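PDB 6PWK: GGDEF and EAL domain-containing protein from Vibrio cholerae O1 str. 2010EL-1786, which binds cyclic di-GMP as the receptor LapD and probably couples this signal to control of large adhesins and biofilm formation. Local coordinates for residues E393-T396 / Q397-L401; L159-A162 / K163-E167; A207-S210 / W211-F215; A323-A327 / G328-G332. All blocks are in the same frame, centred on the assembly; numbering follows the deposited sequence.

Contact 1: E393-T396 / Q397-L401; sequences ETQT and QLDFL. With C2E (9,9'-[(2R,3R,3aS,5S,7aR,9R,10R,10aS,12S,14aR)-3,5,10,12-tetrahydroxy-5,12-dioxidooctahydro-2H,7H-difuro[3,2-d:3',2'-j][1,3,7,9,2,8]tetraoxadiphosphacyclododecine-2,9-diyl]bis(2-amino-1,9-dihydro-6H-purin-6-one)), chain C.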
loop_
_atom_site.group_PDB
_atom_site.type_symbol
_atom_site.label_atom_id
_atom_site.label_comp_id
_atom_site.label_asym_id
_atom_site.label_seq_id
_atom_site.Cartn_x
_atom_site.Cartn_y
_atom_site.Cartn_z
ATOM N N GLU A 393 36.936 12.277 0.715
ATOM C CA GLU A 393 37.607 12.803 1.896
ATOM C C GLU A 393 39.093 13.051 1.703
ATOM O O GLU A 393 39.625 14.013 2.261
ATOM C CB GLU A 393 37.439 11.844 3.083
ATOM C CG GLU A 393 36.020 11.580 3.500
ATOM C CD GLU A 393 35.936 10.867 4.836
ATOM O OE1 GLU A 393 35.309 11.412 5.769
ATOM O OE2 GLU A 393 36.514 9.767 4.956
ATOM N N THR A 394 39.787 12.200 0.952
ATOM C CA THR A 394 41.239 12.233 0.888
ATOM C C THR A 394 41.713 12.434 -0.543
ATOM O O THR A 394 40.991 12.164 -1.508
ATOM C CB THR A 394 41.850 10.941 1.448
ATOM O OG1 THR A 394 41.579 9.857 0.551
ATOM C CG2 THR A 394 41.262 10.620 2.815
ATOM N N GLN A 395 42.950 12.924 -0.664
ATOM C CA GLN A 395 43.581 13.026 -1.975
ATOM C C GLN A 395 43.801 11.651 -2.586
ATOM O O GLN A 395 43.775 11.504 -3.813
ATOM C CB GLN A 395 44.904 13.785 -1.862
ATOM C CG GLN A 395 45.578 14.084 -3.196
ATOM C CD GLN A 395 44.835 15.128 -4.011
ATOM O OE1 GLN A 395 44.474 16.189 -3.502
ATOM N NE2 GLN A 395 44.603 14.829 -5.285
ATOM N N THR A 396 44.013 10.632 -1.748
ATOM C CA THR A 396 44.100 9.262 -2.244
ATOM C C THR A 396 42.799 8.846 -2.920
ATOM O O THR A 396 42.807 8.277 -4.019
ATOM C CB THR A 396 44.439 8.309 -1.097
ATOM O OG1 THR A 396 45.657 8.729 -0.469
ATOM C CG2 THR A 396 44.599 6.887 -1.614
ATOM N N GLN A 397 41.663 9.121 -2.272
ATOM C CA GLN A 397 40.371 8.869 -2.904
ATOM C C GLN A 397 40.200 9.721 -4.155
ATOM O O GLN A 397 39.741 9.230 -5.192
ATOM C CB GLN A 397 39.240 9.137 -1.915
ATOM C CG GLN A 397 39.170 8.156 -0.758
ATOM C CD GLN A 397 38.331 8.677 0.391
ATOM O OE1 GLN A 397 37.911 9.835 0.394
ATOM N NE2 GLN A 397 38.086 7.826 1.380
ATOM N N LEU A 398 40.575 10.999 -4.076
ATOM C CA LEU A 398 40.433 11.892 -5.222
ATOM C C LEU A 398 41.272 11.416 -6.401
ATOM O O LEU A 398 40.807 11.420 -7.548
ATOM C CB LEU A 398 40.819 13.313 -4.824
ATOM C CG LEU A 398 40.328 14.466 -5.700
ATOM C CD1 LEU A 398 38.811 14.470 -5.771
ATOM C CD2 LEU A 398 40.842 15.790 -5.162
ATOM N N ASP A 399 42.511 10.991 -6.138
ATOM C CA ASP A 399 43.377 10.524 -7.219
ATOM C C ASP A 399 42.891 9.198 -7.789
ATOM O O ASP A 399 42.966 8.976 -9.004
ATOM C CB ASP A 399 44.819 10.395 -6.724
ATOM C CG ASP A 399 45.439 11.732 -6.368
ATOM O OD1 ASP A 399 45.132 12.735 -7.046
ATOM O OD2 ASP A 399 46.234 11.780 -5.405
ATOM N N PHE A 400 42.395 8.303 -6.932
ATOM C CA PHE A 400 41.924 7.007 -7.417
ATOM C C PHE A 400 40.653 7.152 -8.246
ATOM O O PHE A 400 40.473 6.442 -9.242
ATOM C CB PHE A 400 41.697 6.052 -6.245
ATOM C CG PHE A 400 42.890 5.200 -5.920
ATOM C CD1 PHE A 400 44.176 5.662 -6.148
ATOM C CD2 PHE A 400 42.726 3.926 -5.408
ATOM C CE1 PHE A 400 45.273 4.875 -5.855
ATOM C CE2 PHE A 400 43.819 3.132 -5.113
ATOM C CZ PHE A 400 45.093 3.608 -5.338
ATOM N N LEU A 401 39.760 8.061 -7.853
ATOM C CA LEU A 401 38.570 8.317 -8.654
ATOM C C LEU A 401 38.904 8.991 -9.979
ATOM O O LEU A 401 38.094 8.936 -10.910
ATOM C CB LEU A 401 37.577 9.174 -7.867
ATOM C CG LEU A 401 36.992 8.568 -6.588
ATOM C CD1 LEU A 401 36.388 9.652 -5.711
ATOM C CD2 LEU A 401 35.955 7.506 -6.917
HETATM P P1 C2E C . 23.462 11.784 1.334
HETATM O O2P C2E C . 22.694 12.047 0.067
HETATM O O1P C2E C . 24.487 10.750 0.959
HETATM O "O5'" C2E C . 24.337 13.088 1.797
HETATM C "C5'" C2E C . 25.696 12.916 2.031
HETATM C "C4'" C2E C . 25.861 12.713 3.562
HETATM O "O4'" C2E C . 27.098 12.437 3.853
HETATM C "C3'" C2E C . 25.592 14.023 4.324
HETATM O "O3'" C2E C . 25.448 13.695 5.620
HETATM C "C2'" C2E C . 26.944 14.731 4.155
HETATM O "O2'" C2E C . 27.076 15.831 5.153
HETATM C "C1'" C2E C . 27.734 13.761 4.519
HETATM N N9 C2E C . 29.115 13.733 4.111
HETATM C C8 C2E C . 29.072 14.665 3.128
HETATM N N7 C2E C . 30.328 14.752 2.619
HETATM C C5 C2E C . 31.111 13.894 3.262
HETATM C C6 C2E C . 32.598 13.512 3.158
HETATM O O6 C2E C . 33.322 14.029 2.376
HETATM N N1 C2E C . 33.137 12.511 4.029
HETATM C C2 C2E C . 32.316 11.842 5.005
HETATM N N2 C2E C . 32.811 10.814 5.915
HETATM N N3 C2E C . 30.915 12.224 5.072
HETATM C C4 C2E C . 30.346 13.263 4.177
HETATM P P11 C2E C . 24.066 14.321 6.292
HETATM O O21 C2E C . 23.974 15.814 6.457
HETATM O O11 C2E C . 23.990 13.761 7.690
HETATM O O5A C2E C . 22.900 13.607 5.367
HETATM C C5A C2E C . 22.742 12.246 5.662
HETATM C C4A C2E C . 21.617 11.691 4.887
HETATM O O4A C2E C . 20.496 12.206 5.314
HETATM C C3A C2E C . 21.761 12.103 3.260
HETATM O O3A C2E C . 22.570 11.066 2.531
HETATM C C2A C2E C . 20.619 12.133 2.822
HETATM O O2A C2E C . 20.218 10.772 2.317
HETATM C C1A C2E C . 19.698 12.580 4.085
HETATM N N91 C2E C . 19.453 13.869 4.043
HETATM C C81 C2E C . 20.223 14.900 4.422
HETATM N N71 C2E C . 19.511 16.015 4.173
HETATM C C51 C2E C . 18.337 15.663 3.655
HETATM C C61 C2E C . 17.139 16.479 3.183
HETATM O O61 C2E C . 17.192 17.654 3.262
HETATM N N11 C2E C . 15.975 15.837 2.654
HETATM C C21 C2E C . 15.925 14.405 2.563
HETATM N N21 C2E C . 14.739 13.756 2.025
HETATM N N31 C2E C . 17.082 13.632 3.016
HETATM C C41 C2E C . 18.293 14.310 3.568
#

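Contact 2: L159-A162 / K163-E167; sequences LAKA and KSNPE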
loop_
_atom_site.group_PDB
_atom_site.type_symbol
_atom_site.label_atom_id
_atom_site.label_comp_id
_atom_site.label_asym_id
_atom_site.label_seq_id
_atom_site.Cartn_x
_atom_site.Cartn_y
_atom_site.Cartn_z
ATOM N N LEU A 159 18.803 -0.288 14.271
ATOM C CA LEU A 159 18.531 -0.791 12.928
ATOM C C LEU A 159 18.594 0.332 11.903
ATOM O O LEU A 159 19.091 0.137 10.787
ATOM C CB LEU A 159 17.166 -1.480 12.897
ATOM C CG LEU A 159 16.780 -2.181 11.596
ATOM C CD1 LEU A 159 17.825 -3.220 11.228
ATOM C CD2 LEU A 159 15.408 -2.822 11.725
ATOM N N ALA A 160 18.099 1.518 12.263
ATOM C CA ALA A 160 18.206 2.665 11.369
ATOM C C ALA A 160 19.662 3.068 11.172
ATOM O O ALA A 160 20.051 3.511 10.084
ATOM C CB ALA A 160 17.394 3.836 11.920
ATOM N N LYS A 161 20.480 2.923 12.216
ATOM C CA LYS A 161 21.906 3.201 12.093
ATOM C C LYS A 161 22.565 2.259 11.093
ATOM O O LYS A 161 23.414 2.678 10.297
ATOM C CB LYS A 161 22.571 3.089 13.464
ATOM C CG LYS A 161 24.044 3.454 13.503
ATOM C CD LYS A 161 24.597 3.279 14.911
ATOM C CE LYS A 161 26.028 3.780 15.021
ATOM N NZ LYS A 161 26.550 3.638 16.409
ATOM N N ALA A 162 22.174 0.981 11.110
ATOM C CA ALA A 162 22.764 0.013 10.191
ATOM C C ALA A 162 22.348 0.287 8.752
ATOM O O ALA A 162 23.154 0.134 7.827
ATOM C CB ALA A 162 22.372 -1.405 10.606
ATOM N N LYS A 163 21.091 0.691 8.542
ATOM C CA LYS A 163 20.616 0.970 7.189
ATOM C C LYS A 163 21.259 2.226 6.622
ATOM O O LYS A 163 21.634 2.259 5.445
ATOM C CB LYS A 163 19.096 1.108 7.179
ATOM C CG LYS A 163 18.353 -0.202 7.255
ATOM C CD LYS A 163 16.867 -0.005 7.059
ATOM C CE LYS A 163 16.163 -1.331 6.859
ATOM N NZ LYS A 163 14.691 -1.150 6.778
ATOM N N SER A 164 21.386 3.273 7.438
ATOM C CA SER A 164 21.919 4.542 6.960
ATOM C C SER A 164 23.424 4.506 6.723
ATOM O O SER A 164 23.955 5.434 6.105
ATOM C CB SER A 164 21.562 5.655 7.947
ATOM O OG SER A 164 21.882 5.285 9.275
ATOM N N ASN A 165 24.117 3.467 7.190
ATOM C CA ASN A 165 25.554 3.297 6.968
ATOM C C ASN A 165 25.811 1.853 6.561
ATOM O O ASN A 165 26.272 1.037 7.371
ATOM C CB ASN A 165 26.358 3.673 8.216
ATOM C CG ASN A 165 26.056 5.075 8.703
ATOM O OD1 ASN A 165 26.478 6.062 8.099
ATOM N ND2 ASN A 165 25.325 5.171 9.809
ATOM N N PRO A 166 25.533 1.503 5.300
ATOM C CA PRO A 166 25.708 0.109 4.860
ATOM C C PRO A 166 27.151 -0.376 4.867
ATOM O O PRO A 166 27.374 -1.575 4.647
ATOM C CB PRO A 166 25.132 0.112 3.439
ATOM C CG PRO A 166 25.210 1.538 3.000
ATOM C CD PRO A 166 24.973 2.350 4.235
ATOM N N GLU A 167 28.136 0.495 5.096
ATOM C CA GLU A 167 29.504 0.012 5.256
ATOM C C GLU A 167 29.699 -0.698 6.587
ATOM O O GLU A 167 30.677 -1.438 6.746
ATOM C CB GLU A 167 30.505 1.163 5.126
ATOM C CG GLU A 167 30.505 2.147 6.284
ATOM C CD GLU A 167 29.443 3.220 6.145
ATOM O OE1 GLU A 167 28.509 3.039 5.336
ATOM O OE2 GLU A 167 29.547 4.251 6.841
#

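Contact 3: A207-S210 / W211-F215; sequences ANSS and WGKTF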
loop_
_atom_site.group_PDB
_atom_site.type_symbol
_atom_site.label_atom_id
_atom_site.label_comp_id
_atom_site.label_asym_id
_atom_site.label_seq_id
_atom_site.Cartn_x
_atom_site.Cartn_y
_atom_site.Cartn_z
ATOM N N ALA A 207 29.324 20.617 -5.560
ATOM C CA ALA A 207 29.864 19.580 -6.433
ATOM C C ALA A 207 30.600 20.277 -7.571
ATOM O O ALA A 207 29.971 20.883 -8.445
ATOM C CB ALA A 207 28.752 18.675 -6.959
ATOM N N ASN A 208 31.928 20.194 -7.558
ATOM C CA ASN A 208 32.770 20.953 -8.470
ATOM C C ASN A 208 33.502 20.029 -9.433
ATOM O O ASN A 208 33.854 18.896 -9.092
ATOM C CB ASN A 208 33.796 21.802 -7.708
ATOM C CG ASN A 208 33.149 22.864 -6.844
ATOM O OD1 ASN A 208 32.018 23.280 -7.093
ATOM N ND2 ASN A 208 33.867 23.314 -5.824
ATOM N N SER A 209 33.733 20.536 -10.641
ATOM C CA SER A 209 34.555 19.850 -11.622
ATOM C C SER A 209 36.031 20.069 -11.299
ATOM O O SER A 209 36.390 20.803 -10.374
ATOM C CB SER A 209 34.223 20.349 -13.030
ATOM O OG SER A 209 34.604 21.703 -13.191
ATOM N N SER A 210 36.907 19.424 -12.074
ATOM C CA SER A 210 38.339 19.651 -11.905
ATOM C C SER A 210 38.744 21.067 -12.287
ATOM O O SER A 210 39.827 21.516 -11.898
ATOM C CB SER A 210 39.136 18.646 -12.734
ATOM O OG SER A 210 38.834 18.781 -14.111
ATOM N N TRP A 211 37.900 21.776 -13.036
ATOM C CA TRP A 211 38.170 23.142 -13.460
ATOM C C TRP A 211 37.560 24.183 -12.527
ATOM O O TRP A 211 37.598 25.376 -12.841
ATOM C CB TRP A 211 37.647 23.360 -14.885
ATOM C CG TRP A 211 38.221 22.404 -15.888
ATOM C CD1 TRP A 211 37.755 21.157 -16.189
ATOM C CD2 TRP A 211 39.366 22.617 -16.722
ATOM N NE1 TRP A 211 38.541 20.579 -17.158
ATOM C CE2 TRP A 211 39.536 21.455 -17.502
ATOM C CE3 TRP A 211 40.264 23.676 -16.885
ATOM C CZ2 TRP A 211 40.567 21.325 -18.430
ATOM C CZ3 TRP A 211 41.287 23.544 -17.807
ATOM C CH2 TRP A 211 41.430 22.378 -18.567
ATOM N N GLY A 212 37.006 23.762 -11.392
ATOM C CA GLY A 212 36.378 24.677 -10.466
ATOM C C GLY A 212 34.945 25.037 -10.787
ATOM O O GLY A 212 34.316 25.757 -10.003
ATOM N N LYS A 213 34.411 24.569 -11.913
ATOM C CA LYS A 213 33.017 24.822 -12.248
ATOM C C LYS A 213 32.105 24.094 -11.269
ATOM O O LYS A 213 32.226 22.881 -11.076
ATOM C CB LYS A 213 32.732 24.378 -13.683
ATOM C CG LYS A 213 31.255 24.306 -14.064
ATOM C CD LYS A 213 30.747 22.866 -14.057
ATOM C CE LYS A 213 29.371 22.752 -14.696
ATOM N NZ LYS A 213 28.356 23.607 -14.020
ATOM N N THR A 214 31.189 24.836 -10.651
ATOM C CA THR A 214 30.271 24.274 -9.665
ATOM C C THR A 214 29.039 23.734 -10.386
ATOM O O THR A 214 28.266 24.495 -10.976
ATOM C CB THR A 214 29.898 25.320 -8.614
ATOM O OG1 THR A 214 28.745 24.884 -7.882
ATOM C CG2 THR A 214 29.625 26.676 -9.257
ATOM N N PHE A 215 28.868 22.410 -10.352
ATOM C CA PHE A 215 27.693 21.790 -10.958
ATOM C C PHE A 215 26.430 22.169 -10.193
ATOM O O PHE A 215 25.484 22.725 -10.763
ATOM C CB PHE A 215 27.873 20.270 -11.002
ATOM C CG PHE A 215 26.811 19.554 -11.786
ATOM C CD1 PHE A 215 26.938 19.386 -13.155
ATOM C CD2 PHE A 215 25.691 19.041 -11.154
ATOM C CE1 PHE A 215 25.965 18.727 -13.881
ATOM C CE2 PHE A 215 24.713 18.380 -11.874
ATOM C CZ PHE A 215 24.851 18.222 -13.239
#

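Contact 4: A323-A327 / G328-G332; sequences AVRNA and GADFG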
loop_
_atom_site.group_PDB
_atom_site.type_symbol
_atom_site.label_atom_id
_atom_site.label_comp_id
_atom_site.label_asym_id
_atom_site.label_seq_id
_atom_site.Cartn_x
_atom_site.Cartn_y
_atom_site.Cartn_z
ATOM N N ALA A 323 6.588 15.288 -13.558
ATOM C CA ALA A 323 6.134 16.529 -12.939
ATOM C C ALA A 323 7.289 17.501 -12.740
ATOM O O ALA A 323 7.129 18.715 -12.915
ATOM C CB ALA A 323 5.454 16.228 -11.603
ATOM N N VAL A 324 8.463 16.982 -12.381
ATOM C CA VAL A 324 9.616 17.842 -12.134
ATOM C C VAL A 324 10.104 18.473 -13.433
ATOM O O VAL A 324 10.336 19.686 -13.505
ATOM C CB VAL A 324 10.727 17.044 -11.428
ATOM C CG1 VAL A 324 12.075 17.717 -11.615
ATOM C CG2 VAL A 324 10.404 16.893 -9.949
ATOM N N ARG A 325 10.252 17.664 -14.483
ATOM C CA ARG A 325 10.755 18.182 -15.754
ATOM C C ARG A 325 9.720 19.010 -16.506
ATOM O O ARG A 325 10.088 19.959 -17.205
ATOM C CB ARG A 325 11.248 17.032 -16.631
ATOM C CG ARG A 325 12.714 16.684 -16.415
ATOM C CD ARG A 325 13.133 15.460 -17.210
ATOM N NE ARG A 325 14.568 15.215 -17.092
ATOM C CZ ARG A 325 15.178 14.121 -17.532
ATOM N NH1 ARG A 325 14.478 13.158 -18.114
ATOM N NH2 ARG A 325 16.488 13.984 -17.380
ATOM N N ASN A 326 8.431 18.679 -16.381
ATOM C CA ASN A 326 7.407 19.477 -17.053
ATOM C C ASN A 326 7.393 20.910 -16.546
ATOM O O ASN A 326 6.975 21.821 -17.269
ATOM C CB ASN A 326 6.022 18.852 -16.869
ATOM C CG ASN A 326 5.811 17.630 -17.739
ATOM O OD1 ASN A 326 6.490 17.447 -18.750
ATOM N ND2 ASN A 326 4.859 16.789 -17.355
ATOM N N ALA A 327 7.843 21.131 -15.313
ATOM C CA ALA A 327 7.832 22.450 -14.698
ATOM C C ALA A 327 9.163 23.180 -14.830
ATOM O O ALA A 327 9.335 24.243 -14.224
ATOM C CB ALA A 327 7.444 22.336 -13.225
ATOM N N GLY A 328 10.106 22.641 -15.596
ATOM C CA GLY A 328 11.370 23.313 -15.814
ATOM C C GLY A 328 12.469 22.981 -14.832
ATOM O O GLY A 328 13.456 23.721 -14.757
ATOM N N ALA A 329 12.332 21.903 -14.071
ATOM C CA ALA A 329 13.371 21.437 -13.171
ATOM C C ALA A 329 13.986 20.158 -13.736
ATOM O O ALA A 329 13.679 19.739 -14.858
ATOM C CB ALA A 329 12.801 21.239 -11.765
ATOM N N ASP A 330 14.865 19.530 -12.956
ATOM C CA ASP A 330 15.515 18.301 -13.383
ATOM C C ASP A 330 15.808 17.447 -12.155
ATOM O O ASP A 330 15.525 17.840 -11.019
ATOM C CB ASP A 330 16.786 18.601 -14.183
ATOM C CG ASP A 330 17.053 17.567 -15.257
ATOM O OD1 ASP A 330 16.549 16.431 -15.126
ATOM O OD2 ASP A 330 17.765 17.890 -16.232
ATOM N N PHE A 331 16.385 16.269 -12.390
ATOM C CA PHE A 331 16.587 15.300 -11.323
ATOM C C PHE A 331 17.854 14.495 -11.581
ATOM O O PHE A 331 18.364 14.438 -12.704
ATOM C CB PHE A 331 15.383 14.358 -11.189
ATOM C CG PHE A 331 15.135 13.513 -12.407
ATOM C CD1 PHE A 331 15.708 12.256 -12.528
ATOM C CD2 PHE A 331 14.331 13.978 -13.435
ATOM C CE1 PHE A 331 15.484 11.480 -13.650
ATOM C CE2 PHE A 331 14.103 13.206 -14.557
ATOM C CZ PHE A 331 14.680 11.956 -14.666
ATOM N N GLY A 332 18.348 13.859 -10.516
ATOM C CA GLY A 332 19.501 12.985 -10.596
ATOM C C GLY A 332 19.337 11.792 -9.674
ATOM O O GLY A 332 18.338 11.667 -8.964
#

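Contact 1: E393-T396 / Q397-L401
Thr394 and Gln397 meet where the chain turns into helix 395-402, and the first helical bonds run from Leu398 N to Thr394 O, from Asp399 N to Gln395 O and from Phe400 N to Thr396 O. Thr394 is the N-cap: with OG1 turned between its backbone N and carbonyl carbon (chi1 70°), the hydroxyl faces into the helix and accepts from Gln397 N at 2.9 Å in an almost straight bond. A short beta-branched hydroxyl residue suits this post, because it replaces the carbonyl that a first-turn NH lacks. Gln397 completes the exchange; glutamine has the length to reach back to the NH groups ahead of the helix. Its chain is extended beyond CG and crosses that of Thr394 at about a right angle, so that Gln397 OE1 meets two amides: Glu393 N at 2.6 Å, nearly in line with the side-chain carbonyl, and Thr394 N at 3.1 Å, which lies above the carbonyl plane. One amide oxygen thus grips two consecutive NH groups. Farther round the turn, Gln395 bends at chi2 (70°) to bring NE2 within 2.8 Å of Asp399 OD1; the acceptor lies in the amide plane, but the carboxylate is met from above its own plane. On the ligand side, the extended Glu393 chain offers OE1 to a guanine of cyclic di-GMP, 2.6 Å from C2E N2 and, more weakly, 3.0 Å from C2E N1. The reciprocal bonds between Thr394 and Gln397 define a capping box, set immediately after a nucleotide-binding glutamate of the EAL-domain pocket.

Contact 2: L159-A162 / K163-E167
Ser164 and Ala160 are joined twice near the C-terminal end of helix 148-164. Ser164 OG donates to Ala160 O at 2.7 Å, while Ser164 N reaches the same oxygen at 3.0 Å from the opposite face of the carbonyl plane. The serine hydroxyl can do this because chi1 (49°) places OG between the backbone N and the carbonyl carbon, folded back over the preceding turn; a small hydroxyl side chain is well suited to such a bond. One residue on, Asn165 ND2 meets Lys161 O at 3.2 Å, in the carbonyl plane and on a lone pair, although the oxygen is tilted from the amide plane of the asparagine. Asparagine suits the place because its short amide side chain can fold back to supply an N-H to a last-turn carbonyl, reinforcing a weak bond from Asn165 N to the same oxygen. Lys163 N closes the regular turn to Leu159 O. The lysine ends lead elsewhere: Lys161 NZ to Phe172 O and Lys163 NZ to Gln51 OE1. Leu159 packs on Ile49 and Ser136, residues of strands 45-51 and 136-142, and touches a bound cyclic di-GMP. Ala160 and Ser164 instead lie against Phe237 and Asn233 of helix 232-241, which belongs to the EAL domain.

Contact 3: A207-S210 / W211-F215
Ala207 and Phe215 are tied by backbone hydrogen bonding, as are Ser209 and Lys213. Phe215 N gives to Ala207 O at 2.7 Å, and Ser209 N gives to Lys213 O at 2.8 Å. Between these bonds Asn208 and Thr214 form a non-hydrogen-bonded antiparallel pair, where Asn208 CA approaches Lys213 O in a CA-H...O contact of 3.3 Å. Gly212 N closes the turn on Ser209 O at 3.2 Å.

Together these bonds make a tight beta hairpin of the 3:5 kind, a type I turn from Ser209 to Gly212 followed by a G1 bulge, and it links strands 200-209 and 214-225 of the EAL domain. Gly212 holds the left-handed backbone shape (phi 84°) that the bulge needs, and a CB there would press on the preceding carbonyl oxygen.

Side-chain polar contacts gather on Ser209. Its OG is turned between the backbone N and the carbonyl carbon (chi1 67°), and Ser209 OG accepts two weak bonds, from Lys213 N at 3.1 Å and from Trp211 N at 3.3 Å. The neighbouring hydroxyl, Ser210 OG, lies 3.3 Å from Trp211 CD1 of the indole. Lys213, bent at chi2 and chi4, curls back so that NZ reaches Thr214 O.

Among the nonpolar and van der Waals contacts, Asn208 OD1 rests against Thr214 CB at 3.3 Å, the two side chains lying on one face of the sheet. Ala207 CB packs against Phe215 CB, while the phenylalanine side chain leads away to touch Thr386 and Ile388 of strand 386-389.

Contact 4: A323-A327 / G328-G332
Arg325 and Asp330 supply the ionic part of the contact. Their salt bridge has Arg325 NE 3.0 Å from Asp330 OD1, with a weak second bond from NH2; NE meets OD1 from above the carboxylate plane. Phe331 N binds Asp330 OD1 from the opposite face at 2.7 Å, so this oxygen is held by both side chain and backbone. Arginine suits the place because it has several N-H donors: NH1 also binds Phe349 O and NH2 also binds Arg350 O.

Aromatic contact covers the same group. Phe331 CE2 stands 3.2 Å above the centre of the guanidinium plane of Arg325, the two planes inclined at 47°. Chi1 of Phe331 (63°) brings CE2 of the ring over the guanidinium, whose chain runs extended from CG to NE.

Apolar packing is simpler: Val324 CG1 lies 3.6 Å from Ala329 CB, and both side chains rest on Phe303 of strand 301-305.

Backbone bonds finish the helix. Ala329 N returns to Val324 O at 3.0 Å and Gly328 N to Arg325 O at 3.1 Å, while Gly328, without a side chain, accepts the positive phi of 90°. This is a Schellman motif, ending helix 314-326 and turning the chain into strand 330-336 of the EAL-domain barrel.

Contacts 1, 3 and 4 belong to the EAL domain, whereas contact 2 ends a helix of the GGDEF domain. Contact 1 alone of the four bonds directly to the EAL-pocket cyclic di-GMP; its nearest atoms are about 7 Å from contact 3 and about 9 Å from contact 2. Contacts 3 and 4 reach the same sheet, with nearest atoms about 8 Å apart. Neither touches the site: the side chain of Ala207 is about 10 Å from both magnesium and dinucleotide, and that of Phe331 about 12 Å from the metal, whose ligand Asp334 shares its strand. Contact 2 touches a bound cyclic di-GMP through Leu159.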